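Local coordinates for protein putative ADP-Ribosyltransferase Scabin (Streptomyces scabiei 87.22, PDB 5EWY) that probably transfers ADP-ribose from NAD+ to DNA, acting as a mono-ADP-ribosyltransferase toxin of a plant-pathogenic bacterium, at residues Val49-Ile62 with Val161-Ile173. Residues are numbered along the deposited sequence; the frame is centred on the assembly and turned at random.
Sequences VHAAADPRVDVERI and VAFPGGIRTEFVI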
loop_
_atom_site.group_PDB
_atom_site.type_symbol
_atom_site.label_atom_id
_atom_site.label_comp_id
_atom_site.label_asym_id
_atom_site.label_seq_id
_atom_site.Cartn_x
_atom_site.Cartn_y
_atom_site.Cartn_z
ATOM N N VAL A 49 -4.581 11.983 3.708
ATOM C CA VAL A 49 -3.253 11.377 3.710
ATOM C C VAL A 49 -2.693 11.368 5.123
ATOM O O VAL A 49 -1.487 11.507 5.336
ATOM C CB VAL A 49 -2.302 12.061 2.711
ATOM C CG1 VAL A 49 -2.811 11.861 1.292
ATOM C CG2 VAL A 49 -2.129 13.540 3.028
ATOM N N HIS A 50 -3.576 11.167 6.101
ATOM C CA HIS A 50 -3.137 10.963 7.475
ATOM C C HIS A 50 -2.003 9.959 7.567
ATOM O O HIS A 50 -1.117 10.091 8.416
ATOM C CB HIS A 50 -4.316 10.471 8.316
ATOM C CG HIS A 50 -3.951 10.176 9.732
ATOM N ND1 HIS A 50 -3.567 11.164 10.613
ATOM C CD2 HIS A 50 -3.883 9.011 10.417
ATOM C CE1 HIS A 50 -3.293 10.620 11.786
ATOM N NE2 HIS A 50 -3.486 9.318 11.698
ATOM N N ALA A 51 -2.023 8.930 6.720
ATOM C CA ALA A 51 -1.062 7.849 6.834
ATOM C C ALA A 51 0.294 8.185 6.233
ATOM O O ALA A 51 1.223 7.405 6.420
ATOM C CB ALA A 51 -1.588 6.619 6.107
ATOM N N ALA A 52 0.433 9.324 5.575
ATOM C CA ALA A 52 1.602 9.574 4.740
ATOM C C ALA A 52 2.892 9.611 5.560
ATOM O O ALA A 52 2.974 10.269 6.603
ATOM C CB ALA A 52 1.411 10.896 4.007
ATOM N N ALA A 53 3.916 8.905 5.060
ATOM C CA ALA A 53 5.263 9.033 5.598
ATOM C C ALA A 53 5.971 10.288 5.113
ATOM O O ALA A 53 6.873 10.774 5.802
ATOM C CB ALA A 53 6.091 7.799 5.234
ATOM N N ASP A 54 5.574 10.832 3.961
ATOM C CA ASP A 54 6.123 12.075 3.423
ATOM C C ASP A 54 4.947 13.026 3.248
ATOM O O ASP A 54 4.245 12.977 2.227
ATOM C CB ASP A 54 6.840 11.839 2.095
ATOM C CG ASP A 54 7.646 13.036 1.665
ATOM O OD1 ASP A 54 7.318 14.162 2.097
ATOM O OD2 ASP A 54 8.608 12.845 0.887
ATOM N N PRO A 55 4.673 13.889 4.231
ATOM C CA PRO A 55 3.490 14.753 4.135
ATOM C C PRO A 55 3.620 15.864 3.107
ATOM O O PRO A 55 2.670 16.638 2.934
ATOM C CB PRO A 55 3.355 15.313 5.557
ATOM C CG PRO A 55 4.749 15.312 6.083
ATOM C CD PRO A 55 5.408 14.098 5.491
ATOM N N ARG A 56 4.754 15.980 2.416
ATOM C CA ARG A 56 4.855 16.986 1.373
ATOM C C ARG A 56 4.009 16.644 0.159
ATOM O O ARG A 56 3.915 17.461 -0.762
ATOM C CB ARG A 56 6.307 17.161 0.933
ATOM C CG ARG A 56 7.244 17.605 2.042
ATOM C CD ARG A 56 8.676 17.622 1.540
ATOM N NE ARG A 56 9.111 16.295 1.113
ATOM C CZ ARG A 56 10.179 16.062 0.358
ATOM N NH1 ARG A 56 10.940 17.070 -0.064
ATOM N NH2 ARG A 56 10.492 14.823 0.024
ATOM N N VAL A 57 3.399 15.462 0.121
ATOM C CA VAL A 57 2.578 15.106 -1.023
ATOM C C VAL A 57 1.474 16.137 -1.191
ATOM O O VAL A 57 0.905 16.639 -0.212
ATOM C CB VAL A 57 2.017 13.684 -0.862
ATOM C CG1 VAL A 57 1.160 13.560 0.414
ATOM C CG2 VAL A 57 1.231 13.295 -2.104
ATOM N N ASP A 58 1.164 16.454 -2.441
ATOM C CA ASP A 58 0.188 17.483 -2.780
ATOM C C ASP A 58 -1.061 16.805 -3.334
ATOM O O ASP A 58 -1.127 16.478 -4.522
ATOM C CB ASP A 58 0.776 18.463 -3.787
ATOM C CG ASP A 58 -0.200 19.555 -4.163
ATOM O OD1 ASP A 58 -1.306 19.587 -3.577
ATOM O OD2 ASP A 58 0.146 20.386 -5.033
ATOM N N VAL A 59 -2.065 16.641 -2.469
ATOM C CA VAL A 59 -3.292 15.932 -2.827
ATOM C C VAL A 59 -3.998 16.597 -3.998
ATOM O O VAL A 59 -4.687 15.928 -4.777
ATOM C CB VAL A 59 -4.202 15.824 -1.587
ATOM C CG1 VAL A 59 -5.609 15.386 -1.968
ATOM C CG2 VAL A 59 -3.603 14.859 -0.580
ATOM N N GLU A 60 -3.869 17.915 -4.139
ATOM C CA GLU A 60 -4.580 18.595 -5.208
ATOM C C GLU A 60 -4.023 18.255 -6.584
ATOM O O GLU A 60 -4.691 18.523 -7.589
ATOM C CB GLU A 60 -4.570 20.108 -4.969
ATOM C CG GLU A 60 -5.430 20.528 -3.780
ATOM C CD GLU A 60 -5.359 22.017 -3.480
ATOM O OE1 GLU A 60 -4.736 22.763 -4.265
ATOM O OE2 GLU A 60 -5.927 22.442 -2.452
ATOM N N ARG A 61 -2.832 17.667 -6.652
ATOM C CA ARG A 61 -2.229 17.295 -7.922
ATOM C C ARG A 61 -2.585 15.885 -8.364
ATOM O O ARG A 61 -2.211 15.488 -9.470
ATOM C CB ARG A 61 -0.708 17.423 -7.835
ATOM C CG ARG A 61 -0.240 18.870 -7.799
ATOM C CD ARG A 61 1.253 18.971 -7.562
ATOM N NE ARG A 61 2.028 18.317 -8.613
ATOM C CZ ARG A 61 3.319 18.013 -8.505
ATOM N NH1 ARG A 61 3.980 18.295 -7.387
ATOM N NH2 ARG A 61 3.947 17.412 -9.506
ATOM N N ILE A 62 -3.300 15.125 -7.541
ATOM C CA ILE A 62 -3.701 13.782 -7.937
ATOM C C ILE A 62 -4.678 13.881 -9.095
ATOM O O ILE A 62 -5.633 14.669 -9.057
ATOM C CB ILE A 62 -4.331 13.031 -6.755
ATOM C CG1 ILE A 62 -3.322 12.852 -5.623
ATOM C CG2 ILE A 62 -4.862 11.686 -7.210
ATOM C CD1 ILE A 62 -3.963 12.425 -4.318
ATOM N N VAL A 161 -4.444 -0.193 -4.142
ATOM C CA VAL A 161 -4.710 1.001 -3.351
ATOM C C VAL A 161 -3.395 1.777 -3.312
ATOM O O VAL A 161 -2.357 1.257 -2.863
ATOM C CB VAL A 161 -5.211 0.659 -1.937
ATOM C CG1 VAL A 161 -5.406 1.935 -1.101
ATOM C CG2 VAL A 161 -6.515 -0.153 -1.987
ATOM N N ALA A 162 -3.429 3.018 -3.789
ATOM C CA ALA A 162 -2.230 3.840 -3.905
ATOM C C ALA A 162 -2.192 4.870 -2.784
ATOM O O ALA A 162 -3.110 5.692 -2.657
ATOM C CB ALA A 162 -2.218 4.561 -5.244
ATOM N N PHE A 163 -1.121 4.849 -1.988
ATOM C CA PHE A 163 -1.008 5.738 -0.839
ATOM C C PHE A 163 -0.198 6.976 -1.194
ATOM O O PHE A 163 1.035 6.890 -1.326
ATOM C CB PHE A 163 -0.401 5.017 0.369
ATOM C CG PHE A 163 -1.414 4.207 1.103
ATOM C CD1 PHE A 163 -2.172 4.771 2.115
ATOM C CD2 PHE A 163 -1.692 2.904 0.709
ATOM C CE1 PHE A 163 -3.156 4.041 2.752
ATOM C CE2 PHE A 163 -2.677 2.168 1.329
ATOM C CZ PHE A 163 -3.417 2.729 2.350
ATOM N N PRO A 164 -0.822 8.138 -1.390
ATOM C CA PRO A 164 -0.040 9.351 -1.685
ATOM C C PRO A 164 0.756 9.776 -0.463
ATOM O O PRO A 164 0.206 9.914 0.634
ATOM C CB PRO A 164 -1.101 10.394 -2.056
ATOM C CG PRO A 164 -2.405 9.638 -2.174
ATOM C CD PRO A 164 -2.258 8.429 -1.285
ATOM N N GLY A 165 2.056 9.954 -0.644
ATOM C CA GLY A 165 2.942 10.224 0.461
ATOM C C GLY A 165 3.400 8.986 1.187
ATOM O O GLY A 165 4.132 9.105 2.178
ATOM N N GLY A 166 3.008 7.810 0.718
ATOM C CA GLY A 166 3.401 6.571 1.356
ATOM C C GLY A 166 2.691 6.329 2.670
ATOM O O GLY A 166 1.562 6.770 2.888
ATOM N N ILE A 167 3.362 5.558 3.523
ATOM C CA ILE A 167 2.732 4.920 4.682
ATOM C C ILE A 167 3.727 4.913 5.830
ATOM O O ILE A 167 4.798 4.295 5.726
ATOM C CB ILE A 167 2.330 3.472 4.365
ATOM C CG1 ILE A 167 1.470 3.385 3.094
ATOM C CG2 ILE A 167 1.587 2.854 5.569
ATOM C CD1 ILE A 167 1.290 1.971 2.616
ATOM N N ARG A 168 3.358 5.551 6.945
ATOM C CA ARG A 168 4.208 5.562 8.128
ATOM C C ARG A 168 4.327 4.165 8.726
ATOM O O ARG A 168 3.422 3.336 8.614
ATOM C CB ARG A 168 3.630 6.505 9.192
ATOM C CG ARG A 168 3.736 7.975 8.830
ATOM C CD ARG A 168 3.647 8.864 10.058
ATOM N NE ARG A 168 2.316 8.851 10.662
ATOM C CZ ARG A 168 1.256 9.479 10.160
ATOM N NH1 ARG A 168 1.356 10.164 9.028
ATOM N NH2 ARG A 168 0.087 9.417 10.788
ATOM N N THR A 169 5.430 3.940 9.442
ATOM C CA THR A 169 5.691 2.612 9.988
ATOM C C THR A 169 4.618 2.177 10.991
ATOM O O THR A 169 4.337 0.974 11.090
ATOM C CB THR A 169 7.081 2.552 10.632
ATOM O OG1 THR A 169 7.312 1.226 11.130
ATOM C CG2 THR A 169 7.216 3.567 11.775
ATOM N N GLU A 170 3.972 3.120 11.685
ATOM C CA GLU A 170 2.948 2.737 12.665
ATOM C C GLU A 170 1.790 1.995 12.005
ATOM O O GLU A 170 0.980 1.380 12.717
ATOM C CB GLU A 170 2.434 3.958 13.438
ATOM C CG GLU A 170 1.624 4.948 12.620
ATOM C CD GLU A 170 1.304 6.217 13.367
ATOM O OE1 GLU A 170 0.408 6.185 14.245
ATOM O OE2 GLU A 170 1.957 7.243 13.068
ATOM N N PHE A 171 1.655 2.089 10.690
ATOM C CA PHE A 171 0.576 1.419 9.963
ATOM C C PHE A 171 1.019 0.151 9.261
ATOM O O PHE A 171 0.223 -0.459 8.533
ATOM C CB PHE A 171 -0.078 2.374 8.960
ATOM C CG PHE A 171 -0.573 3.632 9.580
ATOM C CD1 PHE A 171 -1.647 3.622 10.467
ATOM C CD2 PHE A 171 0.055 4.840 9.327
ATOM C CE1 PHE A 171 -2.087 4.782 11.057
ATOM C CE2 PHE A 171 -0.392 6.001 9.917
ATOM C CZ PHE A 171 -1.462 5.976 10.770
ATOM N N VAL A 172 2.269 -0.257 9.446
ATOM C CA VAL A 172 2.780 -1.507 8.893
ATOM C C VAL A 172 2.704 -2.548 10.005
ATOM O O VAL A 172 3.389 -2.440 11.027
ATOM C CB VAL A 172 4.206 -1.346 8.354
ATOM C CG1 VAL A 172 4.716 -2.690 7.858
ATOM C CG2 VAL A 172 4.213 -0.310 7.231
ATOM N N ILE A 173 1.860 -3.566 9.809
ATOM C CA ILE A 173 1.671 -4.595 10.830
ATOM C C ILE A 173 2.923 -5.441 10.977
ATOM O O ILE A 173 3.373 -5.737 12.086
ATOM C CB ILE A 173 0.491 -5.510 10.477
ATOM C CG1 ILE A 173 -0.811 -4.746 10.277
ATOM C CG2 ILE A 173 0.343 -6.541 11.567
ATOM C CD1 ILE A 173 -1.836 -5.572 9.534
#
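A type II beta turn, Phe-163 to Gly-166, that leaves the central strand 160-164 of a three-stranded sheet in this ADP-ribosyltransferase fold is lined by the loop 49-62, a worked example of an irregular N-terminal segment fastened mainly through backbone carbonyls. Arg-168 does most of the fastening. Its backbone N gives a hydrogen bond of 2.9 Å to Ala-51 O, while NH1 reaches both His-50 O and, at 2.9 Å, Ala-52 O. The second of these bonds arrives from above the carbonyl plane; NH2 adds a weak bond to His-50 O. A bend at chi3 (-69°) turns the NH1/NH2 edge of the guanidinium toward the carbonyls of His-50 and Ala-52, and NE, 2.9 Å from Glu-170 OE2 in a nearly straight salt bridge, limits its rotation. NH2 also lies over one face of the His-50 imidazole, the two planes close to perpendicular, and that ring stacks on Phe-45. Phe-171 packs beside Ala-51: its CE2 comes within 3.7 Å of Ala-51 CA, and its ring meets Trp-199 edge-to-face.

At the turn, Gly-165 sits at backbone angles (phi 83°) where a CB would be jammed against the preceding carbonyl oxygen and would also clash with Ala-52 CB and Val-57 CG1. Its own carbonyl accepts from Asp-54 N, and weakly from Ala-53 N. Beside it, the Pro-164 ring is packed by Val-49, Val-57 and Ile-62: Val-57 CG2, anti to its backbone N, lies 3.7 Å from Pro-164 CB, and Ile-62 CD1 is 3.8 Å from Pro-164 CG.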